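Local coordinates for protein laccase (Uncultured bacterium, PDB 4F7K) that probably oxidises phenolic and related substrates with molecular oxygen as a multicopper oxidase, reducing the oxygen to water, at residues V59-G63 / L64-N68. Sequence-based numbering, arbitrary orientation.
Sequences VHWHG and LRIDN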
loop_
_atom_site.group_PDB
_atom_site.type_symbol
_atom_site.label_atom_id
_atom_site.label_comp_id
_atom_site.label_asym_id
_atom_site.label_seq_id
_atom_site.Cartn_x
_atom_site.Cartn_y
_atom_site.Cartn_z
ATOM N N VAL A 59 -6.628 -2.324 -13.370
ATOM C CA VAL A 59 -5.570 -2.224 -12.371
ATOM C C VAL A 59 -5.367 -0.779 -11.874
ATOM O O VAL A 59 -5.247 0.143 -12.682
ATOM C CB VAL A 59 -4.239 -2.792 -12.884
ATOM C CG1 VAL A 59 -3.173 -2.724 -11.773
ATOM C CG2 VAL A 59 -4.405 -4.281 -13.343
ATOM N N HIS A 60 -5.384 -0.595 -10.545
ATOM C CA HIS A 60 -5.094 0.697 -9.927
ATOM C C HIS A 60 -3.641 0.710 -9.439
ATOM O O HIS A 60 -3.177 -0.242 -8.839
ATOM C CB HIS A 60 -6.074 1.018 -8.791
ATOM C CG HIS A 60 -5.779 2.302 -8.086
ATOM N ND1 HIS A 60 -5.621 3.497 -8.759
ATOM C CD2 HIS A 60 -5.624 2.590 -6.770
ATOM C CE1 HIS A 60 -5.356 4.463 -7.894
ATOM N NE2 HIS A 60 -5.366 3.944 -6.679
ATOM N N TRP A 61 -2.923 1.778 -9.744
ATOM C CA TRP A 61 -1.551 1.954 -9.310
ATOM C C TRP A 61 -1.656 2.856 -8.082
ATOM O O TRP A 61 -1.812 4.067 -8.201
ATOM C CB TRP A 61 -0.678 2.527 -10.462
ATOM C CG TRP A 61 -1.054 1.873 -11.738
ATOM C CD1 TRP A 61 -2.020 2.280 -12.612
ATOM C CD2 TRP A 61 -0.571 0.606 -12.234
ATOM N NE1 TRP A 61 -2.136 1.380 -13.648
ATOM C CE2 TRP A 61 -1.269 0.337 -13.434
ATOM C CE3 TRP A 61 0.413 -0.296 -11.800
ATOM C CZ2 TRP A 61 -1.044 -0.824 -14.192
ATOM C CZ3 TRP A 61 0.661 -1.443 -12.568
ATOM C CH2 TRP A 61 -0.077 -1.698 -13.745
ATOM N N HIS A 62 -1.556 2.233 -6.912
ATOM C CA HIS A 62 -1.927 2.835 -5.626
ATOM C C HIS A 62 -0.890 3.833 -5.090
ATOM O O HIS A 62 0.204 3.441 -4.704
ATOM C CB HIS A 62 -2.202 1.708 -4.595
ATOM C CG HIS A 62 -2.941 2.188 -3.382
ATOM N ND1 HIS A 62 -4.208 1.764 -3.075
ATOM C CD2 HIS A 62 -2.607 3.097 -2.428
ATOM C CE1 HIS A 62 -4.629 2.376 -1.977
ATOM N NE2 HIS A 62 -3.667 3.174 -1.553
ATOM N N GLY A 63 -1.217 5.123 -5.108
ATOM C CA GLY A 63 -0.255 6.206 -4.764
ATOM C C GLY A 63 0.482 6.889 -5.914
ATOM O O GLY A 63 1.274 7.837 -5.720
ATOM N N LEU A 64 0.237 6.434 -7.129
ATOM C CA LEU A 64 0.924 7.020 -8.269
ATOM C C LEU A 64 0.229 8.334 -8.621
ATOM O O LEU A 64 -0.962 8.354 -8.905
ATOM C CB LEU A 64 0.945 6.047 -9.459
ATOM C CG LEU A 64 2.066 4.992 -9.594
ATOM C CD1 LEU A 64 3.457 5.635 -9.630
ATOM C CD2 LEU A 64 2.036 3.913 -8.515
ATOM N N ARG A 65 0.986 9.426 -8.569
ATOM C CA ARG A 65 0.534 10.728 -8.996
ATOM C C ARG A 65 0.771 10.796 -10.493
ATOM O O ARG A 65 1.740 11.438 -10.943
ATOM C CB ARG A 65 1.372 11.826 -8.326
ATOM C CG ARG A 65 1.245 11.938 -6.802
ATOM C CD ARG A 65 2.547 12.513 -6.254
ATOM N NE ARG A 65 2.398 13.896 -5.873
ATOM C CZ ARG A 65 3.397 14.739 -5.634
ATOM N NH1 ARG A 65 4.680 14.380 -5.748
ATOM N NH2 ARG A 65 3.095 15.968 -5.303
ATOM N N ILE A 66 -0.100 10.146 -11.263
ATOM C CA ILE A 66 0.142 9.909 -12.699
ATOM C C ILE A 66 -0.963 10.439 -13.612
ATOM O O ILE A 66 -1.979 10.965 -13.136
ATOM C CB ILE A 66 0.320 8.398 -12.987
ATOM C CG1 ILE A 66 -0.954 7.611 -12.612
ATOM C CG2 ILE A 66 1.563 7.871 -12.286
ATOM C CD1 ILE A 66 -0.949 6.135 -13.060
ATOM N N ASP A 67 -0.759 10.284 -14.925
ATOM C CA ASP A 67 -1.796 10.594 -15.907
ATOM C C ASP A 67 -3.105 9.863 -15.565
ATOM O O ASP A 67 -3.129 8.635 -15.351
ATOM C CB ASP A 67 -1.301 10.257 -17.320
ATOM C CG ASP A 67 -2.411 10.309 -18.391
ATOM O OD1 ASP A 67 -3.520 10.839 -18.136
ATOM O OD2 ASP A 67 -2.144 9.802 -19.515
ATOM N N ASN A 68 -4.178 10.648 -15.508
ATOM C CA ASN A 68 -5.498 10.203 -15.084
ATOM C C ASN A 68 -6.042 9.045 -15.903
ATOM O O ASN A 68 -6.742 8.202 -15.365
ATOM C CB ASN A 68 -6.497 11.374 -15.109
ATOM C CG ASN A 68 -7.870 11.017 -14.497
ATOM O OD1 ASN A 68 -7.961 10.476 -13.375
ATOM N ND2 ASN A 68 -8.938 11.316 -15.235
HETATM O O HOH W 1 3.505 8.997 -7.307
#
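Trp61 and Leu64 meet across a type II beta turn that ends strand 59-62 and turns the chain into 64-68. Its closing bond, from Leu64 N to Trp61 O, is nearly straight at 164° but weak at 3.3 Å. Gly63 has a positive phi of 96°, at which a side chain would collide with the preceding carbonyl oxygen, so the position calls for glycine. Past the turn, one water accepts from Arg65 N at 2.8 Å and donates to Gly63 O at 3.0 Å, joining two groups too poorly aligned to bond directly. An inverse gamma turn follows, centred on Arg65, with a weak bond of 3.1 Å from Ile66 N to Leu64 O. Leu64 CD2 packs on Trp61 CB at 3.6 Å, beside the start of the indole rather than on its ring. Ile66 CD1 reaches Trp61 CD1 obliquely at 4.0 Å; a chi1 of 61° tucks CG1 between backbone N and C, and the extended chi2 swings the methyl toward the indole. Val59 CG1 lies over one indole face, shifted toward the rim. Leu119 and Phe91 extend this apolar cluster, while Arg65 forms a salt bridge with Asp95. His60 NE2 is hydrogen-bonded to His354 NE2, and His62 to Thr375 and His102. His60 and His62 flank Trp61 in the His-Trp-His-Gly motif of laccases, whose histidines typically bind the trinuclear copper cluster between cupredoxin domains.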